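Local coordinates for oligopeptide ABC transporter, periplasmic oligopeptide-binding protein, putative (Thermotoga maritima MSB8, PDB 5IPW) that probably binds oligopeptides in the periplasm and hands them to an ABC transporter for uptake, at residues 176-179 with 180-184; 86-90 with 91-95; 104-107 with 108-112. One frame throughout, in Å; residues are numbered along the deposited sequence.

Contact 1 (176-179 with 180-184)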
loop_
_atom_site.group_PDB
_atom_site.type_symbol
_atom_site.label_atom_id
_atom_site.label_comp_id
_atom_site.label_asym_id
_atom_site.label_seq_id
_atom_site.Cartn_x
_atom_site.Cartn_y
_atom_site.Cartn_z
ATOM N N GLY A 176 -3.291 -13.257 13.577
ATOM C CA GLY A 176 -1.951 -12.707 13.363
ATOM C C GLY A 176 -1.903 -11.555 12.380
ATOM O O GLY A 176 -1.026 -10.703 12.468
ATOM N N LEU A 177 -2.853 -11.523 11.450
ATOM C CA LEU A 177 -2.910 -10.482 10.428
ATOM C C LEU A 177 -3.117 -9.084 10.991
ATOM O O LEU A 177 -2.837 -8.103 10.313
ATOM C CB LEU A 177 -4.033 -10.774 9.429
ATOM C CG LEU A 177 -3.874 -12.005 8.531
ATOM C CD1 LEU A 177 -5.061 -12.116 7.578
ATOM C CD2 LEU A 177 -2.553 -11.974 7.763
ATOM N N PHE A 178 -3.620 -8.993 12.218
ATOM C CA PHE A 178 -3.929 -7.702 12.818
ATOM C C PHE A 178 -2.730 -6.765 12.855
ATOM O O PHE A 178 -2.885 -5.561 12.671
ATOM C CB PHE A 178 -4.467 -7.885 14.232
ATOM C CG PHE A 178 -4.777 -6.590 14.926
ATOM C CD1 PHE A 178 -5.774 -5.757 14.443
ATOM C CD2 PHE A 178 -4.061 -6.197 16.055
ATOM C CE1 PHE A 178 -6.063 -4.562 15.073
ATOM C CE2 PHE A 178 -4.346 -5.005 16.690
ATOM C CZ PHE A 178 -5.350 -4.186 16.200
ATOM N N LEU A 179 -1.541 -7.307 13.093
ATOM C CA LEU A 179 -0.334 -6.487 13.117
ATOM C C LEU A 179 -0.136 -5.711 11.821
ATOM O O LEU A 179 0.404 -4.612 11.844
ATOM C CB LEU A 179 0.907 -7.335 13.392
ATOM C CG LEU A 179 1.100 -7.829 14.824
ATOM C CD1 LEU A 179 2.388 -8.632 14.895
ATOM C CD2 LEU A 179 1.130 -6.692 15.837
ATOM N N LEU A 180 -0.566 -6.283 10.702
ATOM C CA LEU A 180 -0.468 -5.612 9.404
ATOM C C LEU A 180 -1.561 -4.569 9.176
ATOM O O LEU A 180 -1.486 -3.789 8.233
ATOM C CB LEU A 180 -0.483 -6.636 8.269
ATOM C CG LEU A 180 0.851 -7.333 7.993
ATOM C CD1 LEU A 180 1.492 -7.935 9.238
ATOM C CD2 LEU A 180 0.620 -8.399 6.940
ATOM N N LYS A 181 -2.575 -4.564 10.030
ATOM C CA LYS A 181 -3.653 -3.591 9.944
ATOM C C LYS A 181 -3.260 -2.290 10.621
ATOM O O LYS A 181 -3.639 -1.212 10.169
ATOM C CB LYS A 181 -4.911 -4.138 10.617
ATOM C CG LYS A 181 -5.420 -5.440 10.024
ATOM C CD LYS A 181 -6.460 -5.198 8.944
ATOM C CE LYS A 181 -6.741 -6.463 8.152
ATOM N NZ LYS A 181 -5.614 -6.795 7.237
ATOM N N VAL A 182 -2.484 -2.400 11.694
ATOM C CA VAL A 182 -2.173 -1.255 12.552
ATOM C C VAL A 182 -1.417 -0.112 11.859
ATOM O O VAL A 182 -1.749 1.050 12.083
ATOM C CB VAL A 182 -1.417 -1.708 13.819
ATOM C CG1 VAL A 182 -0.966 -0.516 14.648
ATOM C CG2 VAL A 182 -2.311 -2.604 14.659
ATOM N N PRO A 183 -0.405 -0.426 11.031
ATOM C CA PRO A 183 0.298 0.618 10.279
ATOM C C PRO A 183 -0.533 1.238 9.165
ATOM O O PRO A 183 -0.177 2.305 8.671
ATOM C CB PRO A 183 1.484 -0.118 9.646
ATOM C CG PRO A 183 1.495 -1.471 10.243
ATOM C CD PRO A 183 0.111 -1.757 10.700
ATOM N N TYR A 184 -1.601 0.554 8.755
ATOM C CA TYR A 184 -2.465 1.032 7.688
ATOM C C TYR A 184 -3.588 1.913 8.236
ATOM O O TYR A 184 -3.867 2.981 7.687
ATOM C CB TYR A 184 -3.067 -0.146 6.899
ATOM C CG TYR A 184 -3.936 0.313 5.747
ATOM C CD1 TYR A 184 -3.370 0.671 4.533
ATOM C CD2 TYR A 184 -5.320 0.430 5.882
ATOM C CE1 TYR A 184 -4.149 1.118 3.476
ATOM C CE2 TYR A 184 -6.111 0.880 4.830
ATOM C CZ TYR A 184 -5.517 1.226 3.625
ATOM O OH TYR A 184 -6.272 1.683 2.561
#
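F178 carries V182 over one face of its ring, the two side chains being four residues apart on a run of helical backbone angles in the loop that follows strand 166-171. Methyl CG2 of V182 makes the CH-pi contact, 4.0 Å from the centroid of the F178 ring and offset toward its rim on the CE2 side. Two torsions bring the groups together: CG of F178 is anti to its own amide nitrogen (chi1 179°), while in V182 CG2 lies beside the amide nitrogen, opposite the carbonyl carbon. K181 comes to the same ring obliquely with its CB. Beneath the side chains, bonds to the third residue along set the turn. L180 N reaches L177 O at 2.9 Å, and K181 N reaches F178 O at 2.8 Å; F178 O also receives a weak bond from V182 N. The ring is lodged in an aromatic cluster, meeting F171 of strand 166-171 and F187 of the same loop edge-to-face; the first of these ties the loop to the sheet. The run of backbone bonds is interrupted at P183, which has no N-H: L179 O faces CD of P183 at 3.1 Å.

Contact 2 (86-90 with 91-95); sequences FWDKE and GGKLV
This is a local turn contact, in which D88 and its neighbours G91, G92 and K93 close the beta hairpin of strands 85-87 and 94-105. The hairpin is antiparallel. F86 and V95 form its hydrogen-bonded pair, F86 N giving to V95 O at 2.8 Å and V95 N returning a bond to F86 O, and W87 and L94 form the next, non-hydrogen-bonded pair. Just past the strands one more backbone bond, D88 N to K93 O at 3.1 Å, precedes the turn. Inside the turn the carboxylate of D88 takes over from the backbone. With chi1 at 74°, its CG sits between the amide nitrogen and the carbonyl carbon, and OD1 receives G91 N at 2.8 Å and G92 N at 3.2 Å. Both amides arrive on the syn side but from opposite faces of the carboxylate plane, so one oxygen is gripped twice. Were D88 an alanine, the two glycine amides would probably lose their shared acceptor and the turn would be freer to shift. The other oxygen, OD2, lies against the aliphatic CG and CD of K93, whose chain crosses D88 at about a right angle; K93 NZ stays 4.7 Å from OD2, too far for a salt bridge, though the opposite charges probably attract weakly. G91 has a positive phi of 115°, where a side chain would collide with E90 O. Its own carbonyl oxygen lies over the indole face of W87, 3.4 Å from CZ3, and accepts a bond from Q499. W87 NE1 is bound to V617 O. Strand 85-87 forms one outer edge of a five-stranded antiparallel sheet, with 94-105 and then 110-115 following inward, and F86 packs on M625.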
loop_
_atom_site.group_PDB
_atom_site.type_symbol
_atom_site.label_atom_id
_atom_site.label_comp_id
_atom_site.label_asym_id
_atom_site.label_seq_id
_atom_site.Cartn_x
_atom_site.Cartn_y
_atom_site.Cartn_z
ATOM N N PHE A 86 4.127 2.481 13.094
ATOM C CA PHE A 86 4.254 2.744 11.670
ATOM C C PHE A 86 4.862 1.553 10.972
ATOM O O PHE A 86 5.525 0.713 11.598
ATOM C CB PHE A 86 5.144 3.959 11.416
ATOM C CG PHE A 86 4.542 5.254 11.865
ATOM C CD1 PHE A 86 3.681 5.957 11.039
ATOM C CD2 PHE A 86 4.844 5.781 13.105
ATOM C CE1 PHE A 86 3.126 7.155 11.443
ATOM C CE2 PHE A 86 4.292 6.984 13.515
ATOM C CZ PHE A 86 3.430 7.669 12.681
ATOM N N TRP A 87 4.643 1.496 9.664
ATOM C CA TRP A 87 5.475 0.673 8.804
ATOM C C TRP A 87 6.897 1.187 8.955
ATOM O O TRP A 87 7.113 2.369 9.212
ATOM C CB TRP A 87 5.079 0.824 7.324
ATOM C CG TRP A 87 3.794 0.189 6.896
ATOM C CD1 TRP A 87 2.758 0.807 6.267
ATOM C CD2 TRP A 87 3.424 -1.189 7.023
ATOM N NE1 TRP A 87 1.756 -0.094 6.000
ATOM C CE2 TRP A 87 2.136 -1.329 6.458
ATOM C CE3 TRP A 87 4.051 -2.319 7.561
ATOM C CZ2 TRP A 87 1.463 -2.552 6.419
ATOM C CZ3 TRP A 87 3.381 -3.536 7.524
ATOM C CH2 TRP A 87 2.101 -3.642 6.958
ATOM N N ASP A 88 7.876 0.317 8.780
ATOM C CA ASP A 88 9.198 0.802 8.434
ATOM C C ASP A 88 9.116 1.304 6.984
ATOM O O ASP A 88 8.046 1.275 6.360
ATOM C CB ASP A 88 10.243 -0.293 8.583
ATOM C CG ASP A 88 10.163 -1.324 7.487
ATOM O OD1 ASP A 88 9.047 -1.614 7.002
ATOM O OD2 ASP A 88 11.228 -1.849 7.111
ATOM N N LYS A 89 10.237 1.760 6.442
ATOM C CA LYS A 89 10.250 2.294 5.078
ATOM C C LYS A 89 9.869 1.244 4.012
ATOM O O LYS A 89 9.164 1.573 3.057
ATOM C CB LYS A 89 11.623 2.898 4.769
ATOM C CG LYS A 89 11.769 3.456 3.369
ATOM C CD LYS A 89 13.221 3.752 3.046
ATOM C CE LYS A 89 13.385 4.057 1.570
ATOM N NZ LYS A 89 14.780 4.445 1.240
ATOM N N GLU A 90 10.331 -0.002 4.172
ATOM C CA GLU A 90 10.104 -1.046 3.150
ATOM C C GLU A 90 8.678 -1.639 3.185
ATOM O O GLU A 90 8.071 -1.874 2.131
ATOM C CB GLU A 90 11.189 -2.147 3.223
ATOM C CG GLU A 90 10.965 -3.273 4.234
ATOM C CD GLU A 90 12.067 -4.326 4.208
ATOM O OE1 GLU A 90 12.198 -5.086 5.194
ATOM O OE2 GLU A 90 12.804 -4.403 3.202
ATOM N N GLY A 91 8.165 -1.882 4.392
ATOM C CA GLY A 91 6.766 -2.264 4.596
ATOM C C GLY A 91 6.516 -3.655 5.153
ATOM O O GLY A 91 5.445 -4.216 4.933
ATOM N N GLY A 92 7.479 -4.211 5.885
ATOM C CA GLY A 92 7.344 -5.570 6.413
ATOM C C GLY A 92 7.227 -5.693 7.914
ATOM O O GLY A 92 6.750 -6.705 8.425
ATOM N N LYS A 93 7.649 -4.654 8.619
ATOM C CA LYS A 93 7.848 -4.722 10.057
ATOM C C LYS A 93 7.223 -3.499 10.710
ATOM O O LYS A 93 7.099 -2.443 10.078
ATOM C CB LYS A 93 9.348 -4.784 10.370
ATOM C CG LYS A 93 10.179 -3.794 9.565
ATOM C CD LYS A 93 11.674 -4.008 9.727
ATOM C CE LYS A 93 12.193 -3.509 11.068
ATOM N NZ LYS A 93 13.635 -3.135 10.997
ATOM N N LEU A 94 6.834 -3.647 11.974
ATOM C CA LEU A 94 6.279 -2.534 12.725
ATOM C C LEU A 94 7.347 -1.796 13.496
ATOM O O LEU A 94 8.322 -2.369 13.956
ATOM C CB LEU A 94 5.179 -2.989 13.674
ATOM C CG LEU A 94 3.774 -2.920 13.092
ATOM C CD1 LEU A 94 3.685 -3.648 11.757
ATOM C CD2 LEU A 94 2.802 -3.506 14.105
ATOM N N VAL A 95 7.107 -0.508 13.661
ATOM C CA VAL A 95 8.081 0.417 14.183
ATOM C C VAL A 95 7.320 1.352 15.127
ATOM O O VAL A 95 6.176 1.706 14.845
ATOM C CB VAL A 95 8.726 1.147 12.991
ATOM C CG1 VAL A 95 9.073 2.569 13.322
ATOM C CG2 VAL A 95 9.959 0.397 12.518
#

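Contact 3 (104-107 with 108-112); sequences VLEN and GRVYI
A classic beta bulge marks this hairpin turn: R109 and V110 both face L105, whose carbonyl oxygen accepts from R109 N and V110 N, each at 3.2 Å. The two donors approach differently, R109 N almost in line with the carbonyl and V110 N well above its plane. L105 N then gives a nearly straight bond to V110 O (2.9 Å, 172° at the hydrogen). To make the turn, E106, N107 and G108 all take positive phi, in the left-handed region. Side chains sort onto the two faces of the ladder. V104 and Y111 lie side by side on one, both methyls of V104 touching the CD2-CE2 side of the ring, with CG1 3.3 Å from CE2. On the other, L105 CB meets V110 CG2 at 3.6 Å. Its chain extended, E106 crosses V110 obliquely, setting its carboxylate against methyl CG1, and crosses R109 at about a right angle, OE1 near CD but 4.6 Å from R109 NH1, too far for a salt bridge. The hairpin joins strands 94-105 and 110-115, the latter flanked on its far side by strand 166-171, where R109 pairs with F171 and Y111 with F169 by backbone hydrogen bonds, while Y111 OH binds Y175 O.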
loop_
_atom_site.group_PDB
_atom_site.type_symbol
_atom_site.label_atom_id
_atom_site.label_comp_id
_atom_site.label_asym_id
_atom_site.label_seq_id
_atom_site.Cartn_x
_atom_site.Cartn_y
_atom_site.Cartn_z
ATOM N N VAL A 104 2.108 -9.225 21.827
ATOM C CA VAL A 104 1.193 -10.178 21.204
ATOM C C VAL A 104 1.084 -11.402 22.108
ATOM O O VAL A 104 2.083 -12.092 22.332
ATOM C CB VAL A 104 1.695 -10.628 19.821
ATOM C CG1 VAL A 104 0.598 -11.388 19.090
ATOM C CG2 VAL A 104 2.167 -9.433 19.004
ATOM N N LEU A 105 -0.119 -11.669 22.619
ATOM C CA LEU A 105 -0.323 -12.744 23.595
ATOM C C LEU A 105 -1.407 -13.723 23.162
ATOM O O LEU A 105 -2.131 -13.475 22.195
ATOM C CB LEU A 105 -0.667 -12.163 24.971
ATOM C CG LEU A 105 0.306 -11.136 25.551
ATOM C CD1 LEU A 105 -0.218 -10.582 26.867
ATOM C CD2 LEU A 105 1.689 -11.739 25.746
ATOM N N GLU A 106 -1.495 -14.839 23.892
ATOM C CA GLU A 106 -2.472 -15.901 23.629
ATOM C C GLU A 106 -2.476 -16.284 22.153
ATOM O O GLU A 106 -3.527 -16.361 21.517
ATOM C CB GLU A 106 -3.872 -15.479 24.098
ATOM C CG GLU A 106 -4.003 -15.346 25.613
ATOM C CD GLU A 106 -5.350 -14.790 26.061
ATOM O OE1 GLU A 106 -6.384 -15.075 25.408
ATOM O OE2 GLU A 106 -5.373 -14.063 27.078
ATOM N N ASN A 107 -1.277 -16.508 21.623
ATOM C CA ASN A 107 -1.079 -16.810 20.210
ATOM C C ASN A 107 -1.924 -15.922 19.290
ATOM O O ASN A 107 -2.818 -16.396 18.594
ATOM C CB ASN A 107 -1.363 -18.296 19.943
ATOM C CG ASN A 107 -0.970 -18.725 18.534
ATOM O OD1 ASN A 107 0.066 -18.303 18.010
ATOM N ND2 ASN A 107 -1.798 -19.562 17.912
ATOM N N GLY A 108 -1.646 -14.623 19.315
ATOM C CA GLY A 108 -2.320 -13.670 18.431
ATOM C C GLY A 108 -3.813 -13.520 18.661
ATOM O O GLY A 108 -4.547 -13.117 17.760
ATOM N N ARG A 109 -4.268 -13.850 19.862
ATOM C CA ARG A 109 -5.661 -13.651 20.219
ATOM C C ARG A 109 -5.804 -12.248 20.801
ATOM O O ARG A 109 -6.745 -11.526 20.466
ATOM C CB ARG A 109 -6.124 -14.725 21.214
ATOM C CG ARG A 109 -7.617 -14.710 21.528
ATOM C CD ARG A 109 -8.044 -15.864 22.437
ATOM N NE ARG A 109 -8.335 -17.104 21.700
ATOM C CZ ARG A 109 -7.469 -18.093 21.457
ATOM N NH1 ARG A 109 -6.208 -18.036 21.885
ATOM N NH2 ARG A 109 -7.871 -19.160 20.772
ATOM N N VAL A 110 -4.860 -11.866 21.659
ATOM C CA VAL A 110 -4.877 -10.542 22.269
ATOM C C VAL A 110 -3.610 -9.748 21.937
ATOM O O VAL A 110 -2.516 -10.312 21.786
ATOM C CB VAL A 110 -5.105 -10.587 23.809
ATOM C CG1 VAL A 110 -5.773 -11.887 24.229
ATOM C CG2 VAL A 110 -3.815 -10.394 24.587
ATOM N N TYR A 111 -3.786 -8.432 21.832
ATOM C CA TYR A 111 -2.689 -7.492 21.613
ATOM C C TYR A 111 -2.778 -6.378 22.639
ATOM O O TYR A 111 -3.847 -5.803 22.838
ATOM C CB TYR A 111 -2.770 -6.898 20.211
ATOM C CG TYR A 111 -2.682 -7.924 19.108
ATOM C CD1 TYR A 111 -3.825 -8.540 18.614
ATOM C CD2 TYR A 111 -1.453 -8.284 18.564
ATOM C CE1 TYR A 111 -3.749 -9.482 17.602
ATOM C CE2 TYR A 111 -1.366 -9.223 17.550
ATOM C CZ TYR A 111 -2.516 -9.821 17.073
ATOM O OH TYR A 111 -2.436 -10.752 16.064
ATOM N N ILE A 112 -1.660 -6.096 23.299
ATOM C CA ILE A 112 -1.561 -4.965 24.216
ATOM C C ILE A 112 -0.672 -3.908 23.579
ATOM O O ILE A 112 0.421 -4.217 23.112
ATOM C CB ILE A 112 -0.964 -5.375 25.584
ATOM C CG1 ILE A 112 -2.034 -5.992 26.488
ATOM C CG2 ILE A 112 -0.382 -4.169 26.315
ATOM C CD1 ILE A 112 -2.577 -7.321 26.023
#

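In the fold
Contacts 2 and 3 are two turns of one antiparallel sheet, at opposite ends of strand 94-105. Their centres lie 20 Å apart and their nearest atoms about 8 Å, so they do not touch. Contact 1 bridges them, its centre 11 Å from that of contact 2 and 13 Å from that of contact 3. Toward the first hairpin, P183 CB lies 3.4 Å from W87 CD2, on the indole, and the proline also rests on L94. Toward the second, F178 CD2 approaches Y111 CD1 at 3.5 Å, while L179 reaches both Y111 and V104. The loop 176-184 thus packs against both hairpins of the sheet.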